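Local coordinates for protein Ser-thr phosphatase MSPP (Mycobacterium smegmatis, PDB 2JFR) that probably removes phosphate groups from phosphoserine and phosphothreonine of proteins, as a metal-dependent phosphatase of the PPM (PP2C) family, at residues Ser46-Lys51 with Asn74-Glu79; Asp36-Arg41 with Thr157-Ile162; Ala3-Ala8 with Val95-Pro100; Asp64-Ala69 with Gly104-Asn109; Phe189-Glu194 with Asn218-Ser223. All coordinates share one frame; numbering follows the deposited sequence.

Interaction 1 (Ser46-Lys51 with Asn74-Glu79); sequences SATALK and NLRVFE
Thr-48 and Ala-49 of one helix receive Val-77 of the next, and this side of the contact is well packed. The CG2 branch of Val-77 stands 3.8 Å from Ala-49 N and 3.9 Å from Thr-48 CG2, so a single methyl rests on the backbone of one residue and the side chain of the other. Alanine suits its place, because a short side chain lets the valine come down on the helix; Ala-49 CB and Val-77 CG2 are 4.2 Å apart. The threonine and valine side chains lie alongside one another, pointing opposite ways. With CG2 anti to the backbone N, Thr-48 offers its methyl across the contact, while OG1, lying beside that N, hydrogen-bonds to His-44 O one turn earlier. Farther out the packing thins: only the aliphatic CG of Arg-76 touches Thr-48 CG2, at 4.1 Å, and the arginine, modelled in two conformers, belongs to the exposed side. On the inner side, Ala-49 also touches Thr-90 of strand 89-96 and Leu-160. The segment axes approach to 8.9 Å at 145° between their directions. Two roughly antiparallel helices laid against a sheet in this way form one outer layer of the PP2C alpha-beta-beta-alpha sandwich.

Interaction 2 (Asp36-Arg41 with Thr157-Ile162); sequences DGFGAR and TRALGI. With MG (magnesium ion), chain B; MN (manganese (II) ion), chain C.
The ring of Phe-38 meets Ala-159 and Ile-162 at the end of strand 31-38, the strand that brings Asp-36 to the binuclear metal centre of this PPM (PP2C) fold. Along the loop, Thr-157 comes first and hydrogen-bonds through OG1 to Glu-135. Arg-158, modelled in two conformers, makes a salt bridge to Asp-169 in one of them. Ala-159 makes the first contact: its CB lies at the edge of the Phe-38 ring, near the ring plane, 3.9 Å from CE2, where alanine's single methyl fits against the rim. Leu-160 leaves the phenylalanine and packs into the buried layer against Val-77 and Thr-90. Gly-161 makes the turn with a positive phi (92°) that a side chain would oppose. Ile-162 ends the walk, its CG2 4.0 Å from Phe-38 CZ and its side chain crossing the phenylalanine at about a right angle. The ring reaches both partners because chi1 of 69° sets CG between the backbone N and carbonyl carbon. Phe-38 also lies about 3 Å, between nearest atoms, from a bound phosphate, so the apolar contact borders the phosphate pocket. Two residues before the ring, the metals share one carboxylate: Asp-36 OD1 binds magnesium at 2.0 Å, and OD2 binds manganese at 2.1 Å together with Asp-186 and Asp-224. Gly-37 O adds a magnesium bond of 2.1 Å, and water 1 bridges the pair, 2.1 Å from magnesium and 2.2 Å from manganese.

Interaction 3 (Ala3-Ala8 with Val95-Pro100); sequences ASVLSA and VAVFEP
Ser-4 OG donates a hydrogen bond of 2.6 Å to Glu-99 OE2, which accepts it on its syn lone pair, the side facing the other carboxylate oxygen. The bond spans the outer end of the PP2C beta-sandwich, where strand 5-13, at the edge of one sheet, comes beside the chain leaving strand 89-96 of the other. A small serine suits the loop just before the strand, since its hydroxyl stays close to the backbone and the longer glutamate covers the distance. Glu-99 does so by folding: CG lies beside the backbone N, and a second bend (chi2 -62°) keeps the carboxylate close to its own backbone and turned to Ser-4.

Deeper in, the contact is apolar. Val-5 CG2 sets itself against the fork of Val-97, 3.8 Å from CG1 and 4.0 Å from CG2, the two side chains crossing obliquely. The branched residues fill the gap between the sheets, where Val-97 also touches Leu-233 and Val-5 touches Tyr-32 and Ile-231.

Val-97 is at the centre of an inverse gamma turn, which bends the chain away from the strand. Its closing bond, from Phe-98 N to Ala-96 O, is weak at 2.9 Å. Past the turn, Phe-98 points its CB away from the N-terminal segment, and Ala-96 CB lies over one face of its ring, 3.5 Å above the plane and displaced from the ring centre.

Interaction 4 (Asp64-Ala69 with Gly104-Asn109); sequences DGLLEA and GPLVVN
A buried, wholly apolar helix-on-sheet contact brings Leu-66 and Leu-67 of helix 63-81 down onto Leu-106 and Val-108 of strand 106-110. The two segment axes run almost parallel, 16° apart, with a closest approach of 10.0 Å, the spacing that interlocking leucine and valine side chains fill. Val-108 is the meeting point. Its CG2 stands 3.7 Å from Leu-66 CD2 and 3.8 Å from Leu-67 CD2, so one methyl receives both leucines. Leu-66 meets the valine tip to tip; with CG anti to the backbone N (chi1 177°), it extends from the helix toward the strand. Leu-67 starts off to one side, then brings CD2 in, which also comes within 4.0 Å of Val-108 CG1. Leu-106, two residues earlier and on the same face of the strand, adds a looser touch, its CD2 lying 4.3 Å from Leu-66 CD2. Between them, Val-107 sends its side chain to the opposite face, as strand alternation demands. Neighbours continue the layer: Leu-66 also meets Leu-53 and Phe-57 of helix 42-59, and Leu-67 meets Val-170 of strand 169-172. Aliphatic packing of this kind seats the outer helices on one sheet of the alpha-beta-beta-alpha sandwich of PP2C phosphatases.

Interaction 5 (Phe189-Glu194 with Asn218-Ser223); sequences FAAADE and NDAGGS
Ser-223 faces Ala-190 across this surface contact. From CB, which stays 5.0 Å from Ala-190 CB, its side chain steps to OG; the residue's chi1 of 61° turns OG over the backbone, 3.7 Å from Ala-190 CB, a van der Waals touch without a hydrogen bond. The closer packing is between alanines. Ala-220 CB sits against the chain at Ala-192, 3.7 Å from its CB and equally near its CA and N. Ala-191 CB adds a touch of 4.0 Å to Ala-220 CB and meets Ala-220 O as well. With nothing beyond CB, three successive alanines let the loop pass close to the end of helix 206-219. That helix finishes in a Schellman motif: Gly-221 takes a phi of 134°, which suits a residue without a side chain, and its N bonds to Asn-218 O at 2.9 Å. On the loop, Asp-193 is the N-cap of helix 194-201, where OD2 accepts from Leu-196 N. Ala-190 lies about 5 Å, between nearest atoms, from a further bound magnesium ion, and about 8 Å from the manganese. Loop and helix end thus meet near the metal centre of the PPM fold, shortly after Asp-186 and just before Asp-224, both manganese ligands.

How the interactions relate
Interactions 1 and 2 are neighbours, their centres 10 Å apart, joined where Asn-74 OD1 lies 2.8 Å from Gly-161 N, a probable hydrogen bond. Interaction 4 uses the same helix 63-81 as interaction 1, its centre 16 Å from that contact's and farther from the metals. At the other end of the sandwich, interactions 3 and 4 touch through adjacent strands, Ala-96 N lying 2.9 Å from Leu-106 O, again a probable hydrogen bond. Interaction 2 holds ligands of the metal pair, while interaction 5 only lies near it; their centres are 22 Å apart and they do not touch. Interaction 3, 28 Å from interaction 2 between centres, lies across the chain's centre from it.

Interaction 1 (Ser46-Lys51 with Asn74-Glu79)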
# COMPACT_ATOMS: atom_id res chain seq x y z
N SER A 46 6.96 0.89 -10.04
CA SER A 46 5.65 0.56 -9.44
C SER A 46 4.74 -0.07 -10.49
O SER A 46 4.05 -1.05 -10.20
CB SER A 46 5.05 1.79 -8.79
OG SER A 46 4.95 2.85 -9.75
N ALA A 47 4.72 0.48 -11.70
CA ALA A 47 3.83 -0.10 -12.74
C ALA A 47 4.24 -1.50 -13.07
O ALA A 47 3.39 -2.40 -13.23
CB ALA A 47 3.87 0.76 -13.98
N THR A 48 5.55 -1.75 -13.22
CA THR A 48 6.00 -3.08 -13.58
C THR A 48 5.71 -4.05 -12.43
O THR A 48 5.31 -5.18 -12.69
CB THR A 48 7.50 -3.06 -13.88
OG1 THR A 48 7.75 -2.20 -14.99
CG2 THR A 48 8.03 -4.44 -14.20
N ALA A 49 5.94 -3.61 -11.20
CA ALA A 49 5.68 -4.50 -10.07
C ALA A 49 4.22 -4.98 -10.09
O ALA A 49 3.97 -6.16 -9.88
CB ALA A 49 6.00 -3.82 -8.76
N LEU A 50 3.29 -4.05 -10.31
CA LEU A 50 1.88 -4.45 -10.27
C LEU A 50 1.48 -5.29 -11.46
O LEU A 50 0.66 -6.21 -11.31
CB LEU A 50 0.98 -3.23 -10.08
CG LEU A 50 1.16 -2.49 -8.77
CD1 LEU A 50 0.07 -1.44 -8.65
CD2 LEU A 50 1.16 -3.42 -7.56
N LYS A 51 2.03 -5.01 -12.64
CA LYS A 51 1.73 -5.85 -13.81
C LYS A 51 2.19 -7.27 -13.55
O LYS A 51 1.49 -8.25 -13.86
CB LYS A 51 2.37 -5.26 -15.05
CG LYS A 51 2.03 -5.97 -16.33
CD LYS A 51 2.58 -5.35 -17.59
CE LYS A 51 1.99 -5.99 -18.86
NZ LYS A 51 2.51 -5.36 -20.11
N ASN A 74 9.73 -8.49 -7.84
CA ASN A 74 11.04 -7.99 -7.44
C ASN A 74 12.09 -8.26 -8.52
O ASN A 74 12.86 -7.37 -8.87
CB ASN A 74 11.44 -8.65 -6.11
CG ASN A 74 12.77 -8.16 -5.68
OD1 ASN A 74 12.92 -6.99 -5.35
ND2 ASN A 74 13.77 -9.04 -5.71
N LEU A 75 12.15 -9.49 -8.97
CA LEU A 75 13.19 -9.87 -9.91
C LEU A 75 13.01 -9.10 -11.22
O LEU A 75 14.00 -8.65 -11.80
CB LEU A 75 13.20 -11.38 -10.12
CG LEU A 75 14.35 -11.87 -11.00
CD1 LEU A 75 15.68 -11.56 -10.34
CD2 LEU A 75 14.19 -13.36 -11.23
N ARG A 76 11.81 -8.97 -11.69
CA ARG A 76 11.59 -8.30 -12.97
C ARG A 76 11.95 -6.84 -12.88
O ARG A 76 12.62 -6.32 -13.77
CB ARG A 76 10.14 -8.47 -13.46
CG ARG A 76 9.93 -8.02 -14.87
CD ARG A 76 10.64 -8.94 -15.88
NE ARG A 76 11.14 -8.30 -17.08
CZ ARG A 76 12.37 -8.31 -17.59
NH1 ARG A 76 13.39 -8.94 -17.03
NH2 ARG A 76 12.59 -7.66 -18.73
N VAL A 77 11.56 -6.15 -11.80
CA VAL A 77 11.96 -4.76 -11.63
C VAL A 77 13.46 -4.63 -11.54
O VAL A 77 14.05 -3.74 -12.14
CB VAL A 77 11.22 -4.12 -10.48
CG1 VAL A 77 11.72 -2.69 -10.26
CG2 VAL A 77 9.70 -4.11 -10.70
N PHE A 78 14.08 -5.51 -10.76
CA PHE A 78 15.55 -5.43 -10.61
C PHE A 78 16.26 -5.73 -11.94
O PHE A 78 17.25 -5.01 -12.26
CB PHE A 78 16.01 -6.39 -9.54
CG PHE A 78 17.50 -6.37 -9.37
CD1 PHE A 78 18.16 -5.20 -8.98
CD2 PHE A 78 18.24 -7.49 -9.58
CE1 PHE A 78 19.53 -5.16 -8.85
CE2 PHE A 78 19.63 -7.50 -9.45
CZ PHE A 78 20.25 -6.30 -9.05
N GLU A 79 15.77 -6.67 -12.71
CA GLU A 79 16.37 -6.92 -14.02
C GLU A 79 16.23 -5.72 -14.93
O GLU A 79 17.16 -5.40 -15.69
CB GLU A 79 15.70 -8.14 -14.66
CG GLU A 79 16.10 -9.46 -14.00
CD GLU A 79 15.21 -10.62 -14.45
OE1 GLU A 79 14.22 -10.40 -15.20
OE2 GLU A 79 15.47 -11.80 -14.03

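Interaction 2 (Asp36-Arg41 with Thr157-Ile162)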
# COMPACT_ATOMS: atom_id res chain seq x y z
N ASP A 36 4.36 2.27 -4.34
CA ASP A 36 4.87 3.65 -4.36
C ASP A 36 6.30 3.61 -4.87
O ASP A 36 7.22 3.19 -4.17
CB ASP A 36 4.82 4.23 -2.94
CG ASP A 36 5.39 5.64 -2.85
OD1 ASP A 36 6.01 6.06 -3.84
OD2 ASP A 36 5.19 6.26 -1.79
N GLY A 37 6.47 4.02 -6.11
CA GLY A 37 7.79 4.06 -6.72
C GLY A 37 8.60 5.23 -6.24
O GLY A 37 8.09 6.26 -5.85
N PHE A 38 9.92 5.07 -6.35
CA PHE A 38 10.87 6.10 -6.04
C PHE A 38 12.01 6.07 -7.06
O PHE A 38 12.28 5.02 -7.65
CB PHE A 38 11.44 6.00 -4.62
CG PHE A 38 12.33 4.84 -4.36
CD1 PHE A 38 13.71 4.92 -4.62
CD2 PHE A 38 11.78 3.64 -3.88
CE1 PHE A 38 14.56 3.88 -4.41
CE2 PHE A 38 12.72 2.57 -3.65
CZ PHE A 38 14.08 2.74 -3.95
N GLY A 39 12.70 7.17 -7.15
CA GLY A 39 13.85 7.32 -8.01
C GLY A 39 13.43 7.82 -9.39
O GLY A 39 12.28 8.02 -9.71
N ALA A 40 14.48 7.99 -10.22
CA ALA A 40 14.25 8.53 -11.57
C ALA A 40 13.31 7.69 -12.38
O ALA A 40 12.63 8.21 -13.26
CB ALA A 40 15.58 8.66 -12.31
N ARG A 41 13.26 6.38 -12.12
CA ARG A 41 12.39 5.50 -12.84
C ARG A 41 11.39 4.83 -11.86
O ARG A 41 10.93 3.72 -12.10
CB ARG A 41 13.17 4.48 -13.65
CG ARG A 41 13.96 5.03 -14.80
CD ARG A 41 14.84 4.08 -15.58
NE ARG A 41 14.04 3.12 -16.32
CZ ARG A 41 14.42 2.10 -17.04
NH1 ARG A 41 15.71 1.85 -17.17
NH2 ARG A 41 13.58 1.30 -17.65
N THR A 157 13.98 1.06 4.42
CA THR A 157 14.87 -0.00 4.80
C THR A 157 14.64 -1.28 4.02
O THR A 157 15.49 -2.17 4.05
CB THR A 157 14.79 -0.29 6.30
OG1 THR A 157 13.43 -0.61 6.59
CG2 THR A 157 15.28 0.88 7.11
N ARG A 158 13.52 -1.39 3.28
CA ARG A 158 13.26 -2.49 2.41
C ARG A 158 12.49 -1.93 1.22
O ARG A 158 11.68 -1.03 1.38
CB ARG A 158 12.42 -3.63 2.98
CG ARG A 158 12.87 -4.22 4.28
CD ARG A 158 12.04 -5.42 4.69
NE ARG A 158 11.84 -5.61 6.07
CZ ARG A 158 10.96 -6.38 6.69
NH1 ARG A 158 10.19 -7.18 5.93
NH2 ARG A 158 10.88 -6.39 8.01
N ALA A 159 12.77 -2.48 0.04
CA ALA A 159 12.11 -2.04 -1.18
C ALA A 159 12.17 -3.13 -2.18
O ALA A 159 13.06 -3.98 -2.16
CB ALA A 159 12.74 -0.77 -1.72
N LEU A 160 11.23 -3.10 -3.12
CA LEU A 160 11.16 -4.01 -4.22
C LEU A 160 11.88 -3.45 -5.42
O LEU A 160 11.79 -2.27 -5.75
CB LEU A 160 9.68 -4.31 -4.47
CG LEU A 160 9.36 -5.38 -5.49
CD1 LEU A 160 8.09 -6.12 -5.17
CD2 LEU A 160 9.30 -4.78 -6.90
N GLY A 161 12.62 -4.34 -6.09
CA GLY A 161 13.25 -4.01 -7.32
C GLY A 161 14.67 -3.50 -7.24
O GLY A 161 15.24 -3.16 -8.27
N ILE A 162 15.28 -3.50 -6.02
CA ILE A 162 16.62 -2.93 -5.81
C ILE A 162 17.67 -4.00 -5.72
O ILE A 162 18.89 -3.64 -5.72
CB ILE A 162 16.66 -1.97 -4.61
CG1 ILE A 162 16.49 -2.68 -3.26
CG2 ILE A 162 15.68 -0.84 -4.81
CD1 ILE A 162 16.86 -1.84 -2.09
MG MG B . 7.02 7.58 -4.66
MN MN C . 5.26 8.33 -1.43
O HOH W 1 6.31 9.01 -3.27
O HOH W 2 7.92 9.04 -5.82
O HOH W 3 5.28 7.81 -5.77
O HOH W 4 8.53 7.46 -3.29
O HOH W 5 7.18 8.27 -0.70

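Interaction 3 (Ala3-Ala8 with Val95-Pro100)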
# COMPACT_ATOMS: atom_id res chain seq x y z
N ALA A 3 -21.40 -11.45 0.17
CA ALA A 3 -20.05 -11.74 -0.33
C ALA A 3 -18.98 -11.26 0.66
O ALA A 3 -19.20 -10.34 1.43
CB ALA A 3 -19.83 -11.07 -1.64
N SER A 4 -17.81 -11.81 0.54
CA SER A 4 -16.69 -11.37 1.37
C SER A 4 -16.25 -9.96 1.01
O SER A 4 -15.90 -9.21 1.92
CB SER A 4 -15.55 -12.34 1.24
OG SER A 4 -15.90 -13.57 1.83
N VAL A 5 -16.23 -9.62 -0.23
CA VAL A 5 -15.94 -8.26 -0.69
C VAL A 5 -17.26 -7.72 -1.25
O VAL A 5 -17.79 -8.23 -2.22
CB VAL A 5 -14.82 -8.16 -1.71
CG1 VAL A 5 -14.66 -6.77 -2.19
CG2 VAL A 5 -13.52 -8.74 -1.11
N LEU A 6 -17.73 -6.64 -0.66
CA LEU A 6 -18.94 -5.95 -1.13
C LEU A 6 -18.62 -5.03 -2.25
O LEU A 6 -19.29 -4.99 -3.27
CB LEU A 6 -19.60 -5.24 -0.00
CG LEU A 6 -20.01 -6.06 1.19
CD1 LEU A 6 -20.71 -5.22 2.22
CD2 LEU A 6 -20.93 -7.21 0.73
N SER A 7 -17.57 -4.19 -2.10
CA SER A 7 -17.14 -3.36 -3.19
C SER A 7 -15.77 -2.79 -2.81
O SER A 7 -15.25 -2.99 -1.72
CB SER A 7 -18.12 -2.26 -3.50
OG SER A 7 -17.98 -1.22 -2.55
N ALA A 8 -15.19 -2.19 -3.80
CA ALA A 8 -13.86 -1.62 -3.67
C ALA A 8 -13.76 -0.41 -4.55
O ALA A 8 -14.52 -0.24 -5.51
CB ALA A 8 -12.78 -2.61 -4.04
N VAL A 95 -2.94 -7.05 -0.77
CA VAL A 95 -3.95 -7.75 0.01
C VAL A 95 -4.67 -8.72 -0.88
O VAL A 95 -5.13 -8.36 -1.95
CB VAL A 95 -4.96 -6.75 0.61
CG1 VAL A 95 -6.15 -7.46 1.21
CG2 VAL A 95 -4.28 -5.86 1.64
N ALA A 96 -4.78 -9.97 -0.43
CA ALA A 96 -5.62 -10.95 -1.06
C ALA A 96 -6.72 -11.32 -0.08
O ALA A 96 -6.43 -11.83 1.01
CB ALA A 96 -4.86 -12.18 -1.50
N VAL A 97 -7.97 -11.07 -0.47
CA VAL A 97 -9.10 -11.34 0.42
C VAL A 97 -9.53 -12.79 0.22
O VAL A 97 -10.60 -13.09 -0.32
CB VAL A 97 -10.25 -10.34 0.25
CG1 VAL A 97 -11.27 -10.56 1.33
CG2 VAL A 97 -9.73 -8.90 0.26
N PHE A 98 -8.66 -13.70 0.63
CA PHE A 98 -8.95 -15.13 0.56
C PHE A 98 -10.08 -15.52 1.50
O PHE A 98 -10.22 -14.96 2.59
CB PHE A 98 -7.73 -15.93 0.96
CG PHE A 98 -6.52 -15.82 0.08
CD1 PHE A 98 -6.59 -16.20 -1.25
CD2 PHE A 98 -5.31 -15.39 0.58
CE1 PHE A 98 -5.45 -16.14 -2.04
CE2 PHE A 98 -4.14 -15.36 -0.18
CZ PHE A 98 -4.25 -15.75 -1.50
N GLU A 99 -10.81 -16.53 1.07
CA GLU A 99 -11.75 -17.22 1.94
C GLU A 99 -11.00 -17.99 3.02
O GLU A 99 -9.80 -18.29 2.90
CB GLU A 99 -12.61 -18.19 1.13
CG GLU A 99 -13.51 -17.47 0.16
CD GLU A 99 -14.49 -16.55 0.86
OE1 GLU A 99 -15.30 -17.03 1.68
OE2 GLU A 99 -14.44 -15.33 0.64
N PRO A 100 -11.68 -18.40 4.10
CA PRO A 100 -11.05 -19.21 5.14
C PRO A 100 -10.35 -20.44 4.63
O PRO A 100 -9.29 -20.82 5.14
CB PRO A 100 -12.22 -19.54 6.08
CG PRO A 100 -13.13 -18.41 5.89
CD PRO A 100 -13.07 -18.02 4.44

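Interaction 4 (Asp64-Ala69 with Gly104-Asn109)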
# COMPACT_ATOMS: atom_id res chain seq x y z
N ASP A 64 0.85 -19.14 -1.50
CA ASP A 64 2.19 -19.34 -2.03
C ASP A 64 2.36 -18.67 -3.39
O ASP A 64 3.42 -18.15 -3.70
CB ASP A 64 2.45 -20.84 -2.21
CG ASP A 64 2.76 -21.53 -0.89
OD1 ASP A 64 2.95 -20.87 0.13
OD2 ASP A 64 2.86 -22.78 -0.91
N GLY A 65 1.29 -18.67 -4.18
CA GLY A 65 1.32 -18.00 -5.47
C GLY A 65 1.46 -16.53 -5.38
O GLY A 65 2.13 -15.89 -6.20
N LEU A 66 0.83 -15.94 -4.39
CA LEU A 66 0.98 -14.51 -4.14
C LEU A 66 2.39 -14.19 -3.75
O LEU A 66 3.00 -13.23 -4.25
CB LEU A 66 -0.01 -14.06 -3.05
CG LEU A 66 0.07 -12.60 -2.63
CD1 LEU A 66 -0.16 -11.71 -3.82
CD2 LEU A 66 -0.87 -12.31 -1.50
N LEU A 67 2.95 -14.98 -2.85
CA LEU A 67 4.33 -14.75 -2.43
C LEU A 67 5.29 -14.91 -3.60
O LEU A 67 6.24 -14.13 -3.77
CB LEU A 67 4.73 -15.64 -1.26
CG LEU A 67 4.00 -15.32 0.01
CD1 LEU A 67 4.23 -16.44 1.02
CD2 LEU A 67 4.47 -13.99 0.56
N GLU A 68 5.07 -15.92 -4.44
CA GLU A 68 5.86 -16.13 -5.66
C GLU A 68 5.74 -14.93 -6.60
O GLU A 68 6.72 -14.51 -7.19
CB GLU A 68 5.47 -17.41 -6.37
CG GLU A 68 6.36 -17.72 -7.57
CD GLU A 68 7.83 -17.69 -7.41
OE1 GLU A 68 8.47 -17.85 -6.35
OE2 GLU A 68 8.54 -17.54 -8.46
N ALA A 69 4.53 -14.40 -6.71
CA ALA A 69 4.30 -13.26 -7.61
C ALA A 69 5.05 -12.04 -7.13
O ALA A 69 5.57 -11.27 -7.94
CB ALA A 69 2.82 -13.00 -7.71
N GLY A 104 -7.70 -17.36 4.78
CA GLY A 104 -8.23 -16.09 5.14
C GLY A 104 -7.43 -14.92 4.57
O GLY A 104 -6.36 -15.10 3.97
N PRO A 105 -7.92 -13.72 4.77
CA PRO A 105 -7.30 -12.52 4.16
C PRO A 105 -5.85 -12.40 4.55
O PRO A 105 -5.46 -12.66 5.71
CB PRO A 105 -8.16 -11.40 4.66
CG PRO A 105 -9.53 -12.05 4.81
CD PRO A 105 -9.20 -13.37 5.42
N LEU A 106 -5.04 -11.98 3.60
CA LEU A 106 -3.58 -11.95 3.76
C LEU A 106 -3.02 -10.64 3.23
O LEU A 106 -3.47 -10.16 2.19
CB LEU A 106 -2.98 -13.13 2.98
CG LEU A 106 -1.51 -13.48 3.31
CD1 LEU A 106 -1.43 -14.13 4.66
CD2 LEU A 106 -0.96 -14.36 2.25
N VAL A 107 -2.06 -10.11 3.95
CA VAL A 107 -1.26 -8.95 3.47
C VAL A 107 0.15 -9.36 3.29
O VAL A 107 0.75 -10.09 4.10
CB VAL A 107 -1.41 -7.73 4.38
CG1 VAL A 107 -0.98 -7.97 5.82
CG2 VAL A 107 -0.69 -6.50 3.81
N VAL A 108 0.76 -8.88 2.18
CA VAL A 108 2.18 -9.01 1.91
C VAL A 108 2.68 -7.60 1.66
O VAL A 108 2.11 -6.88 0.84
CB VAL A 108 2.42 -9.92 0.70
CG1 VAL A 108 3.93 -10.03 0.44
CG2 VAL A 108 1.79 -11.28 0.88
N ASN A 109 3.73 -7.18 2.38
CA ASN A 109 4.11 -5.79 2.28
C ASN A 109 5.61 -5.61 2.43
O ASN A 109 6.31 -6.27 3.21
CB ASN A 109 3.37 -4.93 3.30
CG ASN A 109 3.64 -5.31 4.80
OD1 ASN A 109 4.28 -4.53 5.50
ND2 ASN A 109 3.16 -6.45 5.17

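Interaction 5 (Phe189-Glu194 with Asn218-Ser223)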
# COMPACT_ATOMS: atom_id res chain seq x y z
N PHE A 189 -0.68 10.45 4.69
CA PHE A 189 -0.35 10.92 6.01
C PHE A 189 0.80 11.90 6.02
O PHE A 189 1.40 12.21 7.04
CB PHE A 189 -0.15 9.76 6.99
CG PHE A 189 -1.42 9.22 7.59
CD1 PHE A 189 -1.81 9.62 8.88
CD2 PHE A 189 -2.19 8.30 6.91
CE1 PHE A 189 -2.95 9.12 9.45
CE2 PHE A 189 -3.33 7.80 7.48
CZ PHE A 189 -3.72 8.20 8.76
N ALA A 190 1.15 12.48 4.87
CA ALA A 190 2.26 13.44 4.83
C ALA A 190 2.02 14.65 5.69
O ALA A 190 3.00 15.23 6.17
CB ALA A 190 2.49 13.89 3.39
N ALA A 191 0.77 15.13 5.79
CA ALA A 191 0.50 16.43 6.36
C ALA A 191 -0.85 16.61 7.02
O ALA A 191 -0.95 17.40 7.94
CB ALA A 191 0.65 17.53 5.28
N ALA A 192 -1.90 15.99 6.49
CA ALA A 192 -3.23 16.35 6.90
C ALA A 192 -3.54 15.95 8.30
O ALA A 192 -2.96 15.07 8.91
CB ALA A 192 -4.20 15.63 5.97
N ASP A 193 -4.55 16.62 8.86
CA ASP A 193 -5.06 16.28 10.16
C ASP A 193 -5.60 14.86 10.17
O ASP A 193 -6.43 14.50 9.34
CB ASP A 193 -6.22 17.28 10.49
CG ASP A 193 -6.77 17.07 11.89
OD1 ASP A 193 -6.28 17.86 12.69
OD2 ASP A 193 -7.65 16.27 12.12
N GLU A 194 -5.19 14.09 11.16
CA GLU A 194 -5.62 12.71 11.25
C GLU A 194 -7.16 12.58 11.34
O GLU A 194 -7.70 11.70 10.72
CB GLU A 194 -5.02 12.05 12.46
CG GLU A 194 -5.41 10.57 12.68
CD GLU A 194 -4.85 9.98 13.94
OE1 GLU A 194 -3.83 10.50 14.41
OE2 GLU A 194 -5.37 8.96 14.45
N ASN A 218 -4.41 16.47 -0.73
CA ASN A 218 -4.10 17.57 -1.64
C ASN A 218 -4.30 18.90 -0.95
O ASN A 218 -3.44 19.79 -1.03
CB ASN A 218 -5.03 17.40 -2.84
CG ASN A 218 -4.54 18.29 -3.96
OD1 ASN A 218 -4.70 19.51 -3.87
ND2 ASN A 218 -3.96 17.75 -5.00
N ASP A 219 -5.41 19.08 -0.26
CA ASP A 219 -5.71 20.29 0.43
C ASP A 219 -4.67 20.63 1.49
O ASP A 219 -4.41 21.79 1.75
CB ASP A 219 -7.05 20.21 1.11
CG ASP A 219 -8.27 20.26 0.29
OD1 ASP A 219 -8.17 20.35 -0.95
OD2 ASP A 219 -9.37 20.19 0.87
N ALA A 220 -4.07 19.62 2.07
CA ALA A 220 -3.02 19.77 3.09
C ALA A 220 -1.68 20.12 2.50
O ALA A 220 -0.74 20.33 3.29
CB ALA A 220 -2.94 18.52 3.94
N GLY A 221 -1.57 20.16 1.18
CA GLY A 221 -0.35 20.57 0.53
C GLY A 221 0.05 19.66 -0.60
O GLY A 221 0.78 20.06 -1.50
N GLY A 222 -0.40 18.41 -0.58
CA GLY A 222 -0.14 17.53 -1.70
C GLY A 222 1.34 17.37 -1.97
O GLY A 222 1.75 17.23 -3.12
N SER A 223 2.18 17.29 -0.92
CA SER A 223 3.62 17.22 -1.10
C SER A 223 4.06 15.95 -1.81
O SER A 223 5.15 15.95 -2.38
CB SER A 223 4.36 17.34 0.22
OG SER A 223 4.02 16.33 1.12